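Long-range contacts in D-alanine--D-alanine ligase (Acinetobacter baumannii ACICU, PDB 5D8D), which joins two D-alanine molecules into D-alanyl-D-alanine at the expense of ATP, a step in building the peptidoglycan cell wall: residues Thr180-Phe188 with Gln192-Gln200; Glu249-Met257 with Leu266-Met275. One frame throughout, in Å; residues are numbered along the deposited sequence.

Contact 1. Residues Thr180-Phe188 with Gln192-Gln200; sequences TGREFTISF and QPLPVIRLQ
P193 lies over one face of the F188 ring, its CA 4.2 Å from the ring centroid in a CH-pi contact at the tight end of a beta hairpin in the ATP-grasp fold. The same ring also stacks with F243, and its CE2 meets P193 CG. Further along, the F184 ring is approached obliquely: V196 CG2 comes within 3.7 Å of F184 CD2, and R198 CB and CG pass by CE2, the guanidinium plane standing perpendicular to the ring while R198 NE hydrogen-bonds to C225 O. The guanidinium of R182 carries F184 CZ over one face, near its rim.

F188 pairs with P193 and F184 with R198, but the register slips by one between these two short antiparallel ladders. T185 and I197 form the hydrogen-bonded pair, each backbone N-H reaching the other's carbonyl O. The side chain of T185 has CG2 beside I197 CB, while OG1, anti to the backbone N (chi1 -158°), hydrogen-bonds to D255 OD1 and R253 NE, close to the predicted magnesium site. At the open end L199 N reaches E183 O, and L199 CD1 rests 3.5 Å from E183 OE2.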
ATOM      1  N   THR A 180     -24.995  11.560  10.646  1.00 74.87           N
ATOM      2  CA  THR A 180     -25.637  11.319  11.923  1.00 75.49           C
ATOM      3  C   THR A 180     -26.151   9.895  11.908  1.00 67.67           C
ATOM      4  O   THR A 180     -26.891   9.486  10.972  1.00 55.03           O
ATOM      5  CB  THR A 180     -26.833  12.251  12.171  1.00 81.12           C
ATOM      6  OG1 THR A 180     -27.785  12.066  11.113  1.00 88.00           O
ATOM      7  CG2 THR A 180     -26.383  13.724  12.257  1.00 79.86           C
ATOM      8  N   GLY A 181     -25.762   9.167  12.957  1.00 57.56           N
ATOM      9  CA  GLY A 181     -26.257   7.828  13.177  1.00 56.16           C
ATOM     10  C   GLY A 181     -25.495   7.062  14.234  1.00 52.24           C
ATOM     11  O   GLY A 181     -24.960   7.626  15.179  1.00 58.58           O
ATOM     12  N   ARG A 182     -25.450   5.755  14.041  1.00 52.26           N
ATOM     13  CA  ARG A 182     -24.829   4.825  14.965  1.00 48.93           C
ATOM     14  C   ARG A 182     -23.668   4.116  14.259  1.00 47.72           C
ATOM     15  O   ARG A 182     -23.739   3.851  13.054  1.00 47.08           O
ATOM     16  CB  ARG A 182     -25.888   3.818  15.385  1.00 48.90           C
ATOM     17  CG  ARG A 182     -27.095   4.459  16.069  1.00 44.04           C
ATOM     18  CD  ARG A 182     -28.085   3.408  16.510  1.00 43.04           C
ATOM     19  NE  ARG A 182     -28.635   2.628  15.406  1.00 43.42           N
ATOM     20  CZ  ARG A 182     -29.373   1.522  15.559  1.00 46.31           C
ATOM     21  NH1 ARG A 182     -29.659   1.054  16.769  1.00 50.99           N
ATOM     22  NH2 ARG A 182     -29.850   0.870  14.500  1.00 46.32           N
ATOM     23  N   GLU A 183     -22.609   3.830  15.009  1.00 46.93           N
ATOM     24  CA  GLU A 183     -21.390   3.241  14.477  1.00 47.10           C
ATOM     25  C   GLU A 183     -21.290   1.790  14.877  1.00 47.01           C
ATOM     26  O   GLU A 183     -21.566   1.448  16.020  1.00 46.89           O
ATOM     27  CB  GLU A 183     -20.182   3.997  14.996  1.00 53.18           C
ATOM     28  CG  GLU A 183     -18.932   3.727  14.185  1.00 62.78           C
ATOM     29  CD  GLU A 183     -17.728   4.485  14.682  1.00 67.89           C
ATOM     30  OE1 GLU A 183     -17.944   5.566  15.279  1.00 62.61           O
ATOM     31  OE2 GLU A 183     -16.578   3.998  14.443  1.00 68.99           O
ATOM     32  N   PHE A 184     -20.903   0.953  13.921  1.00 45.02           N
ATOM     33  CA  PHE A 184     -20.781  -0.492  14.102  1.00 41.11           C
ATOM     34  C   PHE A 184     -19.402  -1.010  13.724  1.00 40.46           C
ATOM     35  O   PHE A 184     -18.735  -0.374  12.929  1.00 43.69           O
ATOM     36  CB  PHE A 184     -21.826  -1.194  13.248  1.00 41.65           C
ATOM     37  CG  PHE A 184     -23.209  -0.758  13.562  1.00 45.41           C
ATOM     38  CD1 PHE A 184     -23.740   0.389  12.976  1.00 46.68           C
ATOM     39  CD2 PHE A 184     -23.969  -1.447  14.495  1.00 49.58           C
ATOM     40  CE1 PHE A 184     -25.027   0.809  13.273  1.00 52.61           C
ATOM     41  CE2 PHE A 184     -25.262  -1.031  14.798  1.00 49.90           C
ATOM     42  CZ  PHE A 184     -25.791   0.097  14.191  1.00 52.28           C
ATOM     43  N   THR A 185     -18.961  -2.133  14.316  1.00 39.99           N
ATOM     44  CA  THR A 185     -17.767  -2.827  13.848  1.00 36.03           C
ATOM     45  C   THR A 185     -18.141  -4.222  13.431  1.00 37.15           C
ATOM     46  O   THR A 185     -18.951  -4.894  14.050  1.00 38.75           O
ATOM     47  CB  THR A 185     -16.585  -2.784  14.834  1.00 37.76           C
ATOM     48  OG1 THR A 185     -15.352  -3.021  14.129  1.00 42.88           O
ATOM     49  CG2 THR A 185     -16.676  -3.781  15.881  1.00 38.18           C
ATOM     50  N   ILE A 186     -17.575  -4.646  12.323  1.00 41.29           N
ATOM     51  CA  ILE A 186     -17.840  -5.975  11.776  1.00 40.47           C
ATOM     52  C   ILE A 186     -16.501  -6.664  11.737  1.00 36.39           C
ATOM     53  O   ILE A 186     -15.641  -6.250  11.008  1.00 39.22           O
ATOM     54  CB  ILE A 186     -18.472  -5.850  10.396  1.00 39.80           C
ATOM     55  CG1 ILE A 186     -19.811  -5.149  10.572  1.00 43.11           C
ATOM     56  CG2 ILE A 186     -18.644  -7.227   9.762  1.00 43.53           C
ATOM     57  CD1 ILE A 186     -19.756  -3.642  10.549  1.00 44.86           C
ATOM     58  N   SER A 187     -16.339  -7.692  12.544  1.00 39.93           N
ATOM     59  CA  SER A 187     -15.081  -8.397  12.672  1.00 42.17           C
ATOM     60  C   SER A 187     -14.999  -9.490  11.640  1.00 40.17           C
ATOM     61  O   SER A 187     -16.005  -9.939  11.136  1.00 39.81           O
ATOM     62  CB  SER A 187     -14.957  -9.005  14.070  1.00 43.80           C
ATOM     63  OG  SER A 187     -14.987  -8.002  15.071  1.00 43.96           O
ATOM     64  N   PHE A 188     -13.789  -9.946  11.347  1.00 41.11           N
ATOM     65  CA  PHE A 188     -13.620 -10.972  10.326  1.00 40.87           C
ATOM     66  C   PHE A 188     -12.807 -12.112  10.870  1.00 39.45           C
ATOM     67  O   PHE A 188     -11.890 -11.899  11.636  1.00 39.05           O
ATOM     68  CB  PHE A 188     -12.999 -10.374   9.032  1.00 43.50           C
ATOM     69  CG  PHE A 188     -14.002  -9.663   8.162  1.00 40.42           C
ATOM     70  CD1 PHE A 188     -14.381  -8.361   8.451  1.00 37.20           C
ATOM     71  CD2 PHE A 188     -14.613 -10.321   7.101  1.00 45.67           C
ATOM     72  CE1 PHE A 188     -15.341  -7.711   7.708  1.00 37.67           C
ATOM     73  CE2 PHE A 188     -15.575  -9.668   6.329  1.00 45.14           C
ATOM     74  CZ  PHE A 188     -15.923  -8.347   6.632  1.00 41.94           C
ATOM     75  N   GLN A 192     -14.309 -14.234   6.651  1.00 53.36           N
ATOM     76  CA  GLN A 192     -15.792 -14.018   6.675  1.00 56.03           C
ATOM     77  C   GLN A 192     -16.284 -13.159   7.842  1.00 52.43           C
ATOM     78  O   GLN A 192     -15.619 -13.081   8.865  1.00 55.78           O
ATOM     79  CB  GLN A 192     -16.522 -15.359   6.702  1.00 54.82           C
ATOM     80  CG  GLN A 192     -16.188 -16.239   5.505  1.00 59.61           C
ATOM     81  CD  GLN A 192     -16.639 -15.634   4.160  1.00 68.23           C
ATOM     82  OE1 GLN A 192     -15.825 -15.499   3.240  1.00 74.80           O
ATOM     83  NE2 GLN A 192     -17.931 -15.270   4.042  1.00 62.64           N
ATOM     84  N   PRO A 193     -17.463 -12.530   7.696  1.00 55.13           N
ATOM     85  CA  PRO A 193     -17.983 -11.624   8.751  1.00 51.70           C
ATOM     86  C   PRO A 193     -18.534 -12.345   9.974  1.00 48.27           C
ATOM     87  O   PRO A 193     -19.194 -13.366   9.858  1.00 50.12           O
ATOM     88  CB  PRO A 193     -19.132 -10.882   8.056  1.00 55.24           C
ATOM     89  CG  PRO A 193     -19.110 -11.337   6.611  1.00 53.80           C
ATOM     90  CD  PRO A 193     -18.417 -12.648   6.576  1.00 51.69           C
ATOM     91  N   LEU A 194     -18.240 -11.798  11.137  1.00 46.42           N
ATOM     92  CA  LEU A 194     -18.727 -12.293  12.391  1.00 46.43           C
ATOM     93  C   LEU A 194     -19.865 -11.334  12.805  1.00 49.03           C
ATOM     94  O   LEU A 194     -20.011 -10.261  12.219  1.00 47.00           O
ATOM     95  CB  LEU A 194     -17.570 -12.311  13.426  1.00 46.67           C
ATOM     96  CG  LEU A 194     -16.483 -13.374  13.214  1.00 42.78           C
ATOM     97  CD1 LEU A 194     -15.270 -13.127  14.123  1.00 42.01           C
ATOM     98  CD2 LEU A 194     -17.053 -14.763  13.440  1.00 44.04           C
ATOM     99  N   PRO A 195     -20.673 -11.713  13.818  1.00 49.47           N
ATOM    100  CA  PRO A 195     -21.787 -10.874  14.307  1.00 50.44           C
ATOM    101  C   PRO A 195     -21.373  -9.450  14.555  1.00 45.22           C
ATOM    102  O   PRO A 195     -20.271  -9.220  15.059  1.00 47.65           O
ATOM    103  CB  PRO A 195     -22.148 -11.530  15.641  1.00 50.37           C
ATOM    104  CG  PRO A 195     -21.803 -12.948  15.451  1.00 51.93           C
ATOM    105  CD  PRO A 195     -20.560 -12.949  14.611  1.00 52.29           C
ATOM    106  N   VAL A 196     -22.238  -8.513  14.208  1.00 41.73           N
ATOM    107  CA  VAL A 196     -21.851  -7.093  14.258  1.00 41.19           C
ATOM    108  C   VAL A 196     -21.915  -6.568  15.691  1.00 42.12           C
ATOM    109  O   VAL A 196     -22.581  -7.146  16.529  1.00 44.58           O
ATOM    110  CB  VAL A 196     -22.517  -6.173  13.167  1.00 42.87           C
ATOM    111  CG1 VAL A 196     -23.352  -6.913  12.148  1.00 44.39           C
ATOM    112  CG2 VAL A 196     -23.244  -4.989  13.731  1.00 42.20           C
ATOM    113  N   ILE A 197     -21.170  -5.501  15.970  1.00 41.24           N
ATOM    114  CA  ILE A 197     -21.136  -4.919  17.280  1.00 40.64           C
ATOM    115  C   ILE A 197     -21.340  -3.425  17.167  1.00 42.69           C
ATOM    116  O   ILE A 197     -20.565  -2.793  16.471  1.00 46.71           O
ATOM    117  CB  ILE A 197     -19.792  -5.180  17.953  1.00 41.38           C
ATOM    118  CG1 ILE A 197     -19.643  -6.675  18.208  1.00 43.24           C
ATOM    119  CG2 ILE A 197     -19.697  -4.384  19.276  1.00 43.15           C
ATOM    120  CD1 ILE A 197     -18.319  -7.059  18.863  1.00 43.98           C
ATOM    121  N   ARG A 198     -22.332  -2.857  17.864  1.00 41.00           N
ATOM    122  CA  ARG A 198     -22.462  -1.395  17.980  1.00 41.45           C
ATOM    123  C   ARG A 198     -21.374  -0.820  18.895  1.00 45.37           C
ATOM    124  O   ARG A 198     -21.050  -1.405  19.917  1.00 43.41           O
ATOM    125  CB  ARG A 198     -23.833  -0.993  18.565  1.00 44.15           C
ATOM    126  CG  ARG A 198     -24.219   0.483  18.348  1.00 47.89           C
ATOM    127  CD  ARG A 198     -25.273   1.002  19.326  1.00 55.19           C
ATOM    128  NE  ARG A 198     -26.177  -0.084  19.658  1.00 55.90           N
ATOM    129  CZ  ARG A 198     -26.530  -0.498  20.865  1.00 53.15           C
ATOM    130  NH1 ARG A 198     -26.155   0.142  21.954  1.00 54.70           N
ATOM    131  NH2 ARG A 198     -27.326  -1.568  20.959  1.00 56.84           N
ATOM    132  N   LEU A 199     -20.857   0.350  18.547  1.00 53.29           N
ATOM    133  CA  LEU A 199     -19.789   1.010  19.299  1.00 59.25           C
ATOM    134  C   LEU A 199     -20.255   2.174  20.160  1.00 67.41           C
ATOM    135  O   LEU A 199     -21.378   2.632  20.039  1.00 69.82           O
ATOM    136  CB  LEU A 199     -18.751   1.533  18.320  1.00 56.66           C
ATOM    137  CG  LEU A 199     -18.026   0.500  17.466  1.00 55.05           C
ATOM    138  CD1 LEU A 199     -17.137   1.235  16.493  1.00 58.59           C
ATOM    139  CD2 LEU A 199     -17.174  -0.389  18.340  1.00 52.61           C
ATOM    140  N   GLN A 200     -19.348   2.650  21.012  1.00 80.64           N
ATOM    141  CA  GLN A 200     -19.601   3.750  21.945  1.00 89.64           C
ATOM    142  C   GLN A 200     -18.276   4.297  22.484  1.00 96.04           C
ATOM    143  O   GLN A 200     -18.116   5.504  22.661  1.00101.68           O
ATOM    144  CB  GLN A 200     -20.504   3.278  23.111  1.00 91.18           C
ATOM    145  CG  GLN A 200     -21.614   4.262  23.489  1.00 95.93           C
ATOM    146  CD  GLN A 200     -22.576   4.549  22.329  1.00 98.08           C
ATOM    147  OE1 GLN A 200     -23.444   3.726  22.001  1.00 83.46           O
ATOM    148  NE2 GLN A 200     -22.412   5.716  21.688  1.00 94.88           N
TER

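Contact 2. Residues Glu249-Met257 with Leu266-Met275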
ATOM      1  N   GLU A 249      -7.162  -9.916   4.299  1.00 39.87           N
ATOM      2  CA  GLU A 249      -7.293 -11.394   4.330  1.00 46.82           C
ATOM      3  C   GLU A 249      -7.306 -11.885   5.751  1.00 45.83           C
ATOM      4  O   GLU A 249      -6.664 -11.284   6.612  1.00 42.39           O
ATOM      5  CB  GLU A 249      -6.121 -12.107   3.648  1.00 48.73           C
ATOM      6  CG  GLU A 249      -6.121 -12.141   2.124  1.00 53.10           C
ATOM      7  CD  GLU A 249      -4.851 -12.834   1.619  1.00 63.62           C
ATOM      8  OE1 GLU A 249      -4.809 -14.097   1.616  1.00 71.37           O
ATOM      9  OE2 GLU A 249      -3.868 -12.120   1.280  1.00 61.99           O
ATOM     10  N   GLY A 250      -8.018 -12.991   5.977  1.00 42.88           N
ATOM     11  CA  GLY A 250      -8.000 -13.669   7.276  1.00 44.89           C
ATOM     12  C   GLY A 250      -8.899 -13.056   8.355  1.00 43.05           C
ATOM     13  O   GLY A 250      -9.979 -13.527   8.610  1.00 51.30           O
ATOM     14  N   TRP A 251      -8.447 -12.010   8.988  1.00 38.52           N
ATOM     15  CA  TRP A 251      -9.172 -11.465  10.076  1.00 38.35           C
ATOM     16  C   TRP A 251      -8.931  -9.989  10.118  1.00 35.05           C
ATOM     17  O   TRP A 251      -8.109  -9.504   9.411  1.00 36.92           O
ATOM     18  CB  TRP A 251      -8.732 -12.171  11.352  1.00 41.96           C
ATOM     19  CG  TRP A 251      -7.406 -11.754  11.868  1.00 44.07           C
ATOM     20  CD1 TRP A 251      -6.198 -11.898  11.265  1.00 43.12           C
ATOM     21  CD2 TRP A 251      -7.151 -11.145  13.141  1.00 42.81           C
ATOM     22  NE1 TRP A 251      -5.205 -11.405  12.079  1.00 38.17           N
ATOM     23  CE2 TRP A 251      -5.772 -10.931  13.230  1.00 39.06           C
ATOM     24  CE3 TRP A 251      -7.970 -10.755  14.215  1.00 44.38           C
ATOM     25  CZ2 TRP A 251      -5.184 -10.340  14.352  1.00 40.85           C
ATOM     26  CZ3 TRP A 251      -7.385 -10.159  15.336  1.00 40.40           C
ATOM     27  CH2 TRP A 251      -6.006  -9.970  15.394  1.00 39.21           C
ATOM     28  N   GLY A 252      -9.680  -9.286  10.940  1.00 36.47           N
ATOM     29  CA  GLY A 252      -9.721  -7.832  10.929  1.00 40.40           C
ATOM     30  C   GLY A 252     -11.125  -7.297  11.213  1.00 42.26           C
ATOM     31  O   GLY A 252     -12.075  -8.058  11.439  1.00 41.69           O
ATOM     32  N   ARG A 253     -11.244  -5.985  11.190  1.00 41.20           N
ATOM     33  CA  ARG A 253     -12.502  -5.309  11.456  1.00 42.62           C
ATOM     34  C   ARG A 253     -12.729  -4.265  10.376  1.00 45.13           C
ATOM     35  O   ARG A 253     -11.760  -3.615   9.932  1.00 40.59           O
ATOM     36  CB  ARG A 253     -12.436  -4.582  12.779  1.00 42.35           C
ATOM     37  CG  ARG A 253     -12.419  -5.460  14.021  1.00 47.40           C
ATOM     38  CD  ARG A 253     -12.150  -4.634  15.291  1.00 50.29           C
ATOM     39  NE  ARG A 253     -12.922  -3.400  15.256  1.00 54.63           N
ATOM     40  CZ  ARG A 253     -12.579  -2.237  15.797  1.00 62.83           C
ATOM     41  NH1 ARG A 253     -11.458  -2.104  16.504  1.00 63.33           N
ATOM     42  NH2 ARG A 253     -13.401  -1.189  15.642  1.00 63.69           N
ATOM     43  N   ILE A 254     -13.992  -4.107   9.973  1.00 40.60           N
ATOM     44  CA  ILE A 254     -14.430  -2.953   9.222  1.00 40.55           C
ATOM     45  C   ILE A 254     -15.337  -2.155  10.117  1.00 41.01           C
ATOM     46  O   ILE A 254     -16.254  -2.718  10.725  1.00 45.32           O
ATOM     47  CB  ILE A 254     -15.264  -3.375   8.023  1.00 44.71           C
ATOM     48  CG1 ILE A 254     -14.439  -4.296   7.094  1.00 47.52           C
ATOM     49  CG2 ILE A 254     -15.813  -2.144   7.291  1.00 43.26           C
ATOM     50  CD1 ILE A 254     -13.537  -3.590   6.115  1.00 45.26           C
ATOM     51  N   ASP A 255     -15.131  -0.850  10.188  1.00 40.32           N
ATOM     52  CA  ASP A 255     -16.083   0.026  10.883  1.00 40.21           C
ATOM     53  C   ASP A 255     -17.033   0.697   9.904  1.00 44.39           C
ATOM     54  O   ASP A 255     -16.653   1.073   8.778  1.00 43.26           O
ATOM     55  CB  ASP A 255     -15.361   1.089  11.663  1.00 41.74           C
ATOM     56  CG  ASP A 255     -14.577   0.523  12.845  1.00 45.75           C
ATOM     57  OD1 ASP A 255     -14.729  -0.679  13.227  1.00 42.11           O
ATOM     58  OD2 ASP A 255     -13.791   1.326  13.395  1.00 54.11           O
ATOM     59  N   ALA A 256     -18.273   0.863  10.332  1.00 43.99           N
ATOM     60  CA  ALA A 256     -19.290   1.452   9.465  1.00 48.56           C
ATOM     61  C   ALA A 256     -20.301   2.262  10.276  1.00 51.84           C
ATOM     62  O   ALA A 256     -20.388   2.128  11.497  1.00 56.38           O
ATOM     63  CB  ALA A 256     -19.977   0.364   8.660  1.00 45.87           C
ATOM     64  N   MET A 257     -21.019   3.126   9.572  1.00 55.86           N
ATOM     65  CA  MET A 257     -22.101   3.956  10.101  1.00 59.24           C
ATOM     66  C   MET A 257     -23.446   3.489   9.510  1.00 55.98           C
ATOM     67  O   MET A 257     -23.502   3.115   8.340  1.00 55.12           O
ATOM     68  CB  MET A 257     -21.847   5.394   9.663  1.00 65.73           C
ATOM     69  CG  MET A 257     -22.144   6.441  10.704  1.00 80.45           C
ATOM     70  SD  MET A 257     -20.944   6.426  12.040  1.00 82.91           S
ATOM     71  CE  MET A 257     -20.878   8.174  12.494  1.00 84.31           C
ATOM     72  N   LEU A 266     -19.347   3.131   4.916  1.00 49.94           N
ATOM     73  CA  LEU A 266     -18.086   2.549   5.345  1.00 44.93           C
ATOM     74  C   LEU A 266     -17.097   3.586   5.870  1.00 45.30           C
ATOM     75  O   LEU A 266     -16.881   4.619   5.237  1.00 47.08           O
ATOM     76  CB  LEU A 266     -17.442   1.810   4.207  1.00 44.82           C
ATOM     77  CG  LEU A 266     -18.203   0.608   3.675  1.00 45.83           C
ATOM     78  CD1 LEU A 266     -17.653   0.309   2.295  1.00 50.56           C
ATOM     79  CD2 LEU A 266     -18.040  -0.609   4.547  1.00 41.46           C
ATOM     80  N   LEU A 267     -16.478   3.280   7.019  1.00 46.05           N
ATOM     81  CA  LEU A 267     -15.615   4.224   7.731  1.00 46.08           C
ATOM     82  C   LEU A 267     -14.121   3.908   7.573  1.00 45.98           C
ATOM     83  O   LEU A 267     -13.346   4.768   7.145  1.00 46.81           O
ATOM     84  CB  LEU A 267     -16.009   4.301   9.203  1.00 45.72           C
ATOM     85  CG  LEU A 267     -16.838   5.490   9.719  1.00 47.97           C
ATOM     86  CD1 LEU A 267     -17.726   6.152   8.692  1.00 49.14           C
ATOM     87  CD2 LEU A 267     -17.648   5.078  10.946  1.00 46.58           C
ATOM     88  N   GLU A 268     -13.717   2.699   7.918  1.00 42.41           N
ATOM     89  CA  GLU A 268     -12.314   2.335   7.865  1.00 42.17           C
ATOM     90  C   GLU A 268     -12.130   0.869   8.087  1.00 40.22           C
ATOM     91  O   GLU A 268     -13.083   0.165   8.424  1.00 43.43           O
ATOM     92  CB  GLU A 268     -11.477   3.124   8.885  1.00 45.68           C
ATOM     93  CG  GLU A 268     -11.667   2.748  10.328  1.00 55.49           C
ATOM     94  CD  GLU A 268     -10.611   3.361  11.237  1.00 63.08           C
ATOM     95  OE1 GLU A 268     -10.477   4.610  11.230  1.00 62.69           O
ATOM     96  OE2 GLU A 268      -9.949   2.570  11.964  1.00 67.84           O
ATOM     97  N   VAL A 269     -10.903   0.417   7.893  1.00 36.55           N
ATOM     98  CA  VAL A 269     -10.533  -0.992   8.021  1.00 38.28           C
ATOM     99  C   VAL A 269      -9.418  -1.072   9.041  1.00 37.72           C
ATOM    100  O   VAL A 269      -8.618  -0.106   9.176  1.00 33.71           O
ATOM    101  CB  VAL A 269     -10.087  -1.633   6.674  1.00 42.22           C
ATOM    102  CG1 VAL A 269      -8.780  -1.028   6.147  1.00 42.87           C
ATOM    103  CG2 VAL A 269      -9.893  -3.117   6.833  1.00 42.80           C
ATOM    104  N   ASN A 270      -9.400  -2.201   9.770  1.00 38.34           N
ATOM    105  CA  ASN A 270      -8.349  -2.511  10.719  1.00 38.51           C
ATOM    106  C   ASN A 270      -7.843  -3.878  10.450  1.00 38.53           C
ATOM    107  O   ASN A 270      -8.588  -4.832  10.588  1.00 41.86           O
ATOM    108  CB  ASN A 270      -8.861  -2.418  12.123  1.00 42.16           C
ATOM    109  CG  ASN A 270      -7.756  -2.439  13.136  1.00 50.88           C
ATOM    110  OD1 ASN A 270      -6.641  -2.950  12.893  1.00 50.95           O
ATOM    111  ND2 ASN A 270      -8.046  -1.880  14.296  1.00 59.19           N
ATOM    112  N   THR A 271      -6.576  -3.965  10.030  1.00 46.07           N
ATOM    113  CA  THR A 271      -5.916  -5.241   9.654  1.00 45.16           C
ATOM    114  C   THR A 271      -5.101  -5.956  10.744  1.00 41.42           C
ATOM    115  O   THR A 271      -4.690  -7.101  10.520  1.00 47.75           O
ATOM    116  CB  THR A 271      -4.950  -5.045   8.487  1.00 42.92           C
ATOM    117  OG1 THR A 271      -4.015  -4.028   8.829  1.00 46.96           O
ATOM    118  CG2 THR A 271      -5.685  -4.663   7.258  1.00 45.88           C
ATOM    119  N   VAL A 272      -4.823  -5.289  11.868  1.00 41.42           N
ATOM    120  CA  VAL A 272      -4.392  -5.989  13.132  1.00 41.43           C
ATOM    121  C   VAL A 272      -5.167  -5.485  14.360  1.00 39.10           C
ATOM    122  O   VAL A 272      -4.751  -4.564  15.055  1.00 37.64           O
ATOM    123  CB  VAL A 272      -2.819  -6.130  13.278  1.00 45.12           C
ATOM    124  CG1 VAL A 272      -2.030  -5.219  12.360  1.00 43.72           C
ATOM    125  CG2 VAL A 272      -2.299  -6.027  14.701  1.00 49.15           C
ATOM    126  N   PRO A 273      -6.348  -6.064  14.598  1.00 37.00           N
ATOM    127  CA  PRO A 273      -7.106  -5.627  15.749  1.00 38.98           C
ATOM    128  C   PRO A 273      -6.523  -6.078  17.079  1.00 39.21           C
ATOM    129  O   PRO A 273      -5.766  -7.066  17.145  1.00 37.77           O
ATOM    130  CB  PRO A 273      -8.470  -6.282  15.557  1.00 40.38           C
ATOM    131  CG  PRO A 273      -8.537  -6.658  14.130  1.00 42.91           C
ATOM    132  CD  PRO A 273      -7.140  -6.936  13.717  1.00 38.86           C
ATOM    133  N   GLY A 274      -6.907  -5.354  18.128  1.00 35.94           N
ATOM    134  CA  GLY A 274      -6.663  -5.738  19.479  1.00 36.00           C
ATOM    135  C   GLY A 274      -7.082  -7.166  19.798  1.00 41.14           C
ATOM    136  O   GLY A 274      -8.052  -7.718  19.235  1.00 40.94           O
ATOM    137  N   MET A 275      -6.250  -7.795  20.631  1.00 40.42           N
ATOM    138  CA  MET A 275      -6.569  -9.034  21.257  1.00 39.45           C
ATOM    139  C   MET A 275      -6.421  -8.879  22.782  1.00 36.69           C
ATOM    140  O   MET A 275      -6.314  -9.876  23.514  1.00 41.20           O
ATOM    141  CB  MET A 275      -5.710 -10.139  20.637  1.00 39.02           C
ATOM    142  CG  MET A 275      -6.095 -10.435  19.181  1.00 40.88           C
ATOM    143  SD  MET A 275      -7.628 -11.364  18.988  1.00 40.78           S
ATOM    144  CE  MET A 275      -7.067 -13.025  19.300  1.00 38.37           C
TER
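W251 and P273 make the dense end of this contact: P273 CD sits over one face of the indole, 3.7 Å from the centroid of its six-membered ring, and P273 O comes up to CH2. W251 CG sits between the backbone N and the carbonyl carbon (chi1 75°), which carries the indole over toward P273 and M275. M275 adds a Met-aromatic contact, its SD lying obliquely to the same ring while CG touches CH2. P273 CG also packs 3.6 Å from G252 CA.

From there the strands run as an antiparallel hairpin. R253 and N270 exchange backbone bonds, N270 N to R253 O being the shorter at 2.8 Å. On the buried face I254 CD1 meets V269 CG2 and I254 CG2 meets L266 CD2. L267 and E268 both face D255, a classic beta bulge: D255 O takes L267 N at 2.8 Å and, weakly, E268 N at 3.5 Å.

The other face is polar and more open. D255 and E268 lie side by side with nearly parallel carboxylates, D255 OD2 4.3 Å from E268 OE2. These two and N270 are the predicted magnesium ligands, and a pair of acidic groups this close is consistent with a metal site; no metal is bound in this apo enzyme. R253 NH2 forms a salt bridge with D255 OD1, and T185 OG1 is the second partner of this pair, through R253 NE and D255 OD1.

Strand 181-189 lies along the other side of strand 252-259, bringing F188 against I254 and E183 against M257. Helix 280-286 packs V281 on W251, R253 and P273, while helix 292-301 supplies I299 to W251 and M275.

How the contacts relate
Following the chain, strand 181-189 turns back at once into 192-198, and contact 1 closes that short hairpin. After helix 229-245 the chain returns along strand 252-259 and folds back as 264-270, closing contact 2. The hairpins come in series, neither nested nor crossed, and strands 181-189 and 252-259 are the two inner neighbours that join them into one antiparallel four-stranded sheet of the ATP-grasp fold. The side chain of T185 spans the seam between these inner strands. It thus ties contact 1, in the predicted ATP-binding region, to D255, one of the predicted metal ligands in contact 2. Helix 280-286 touches both hairpins.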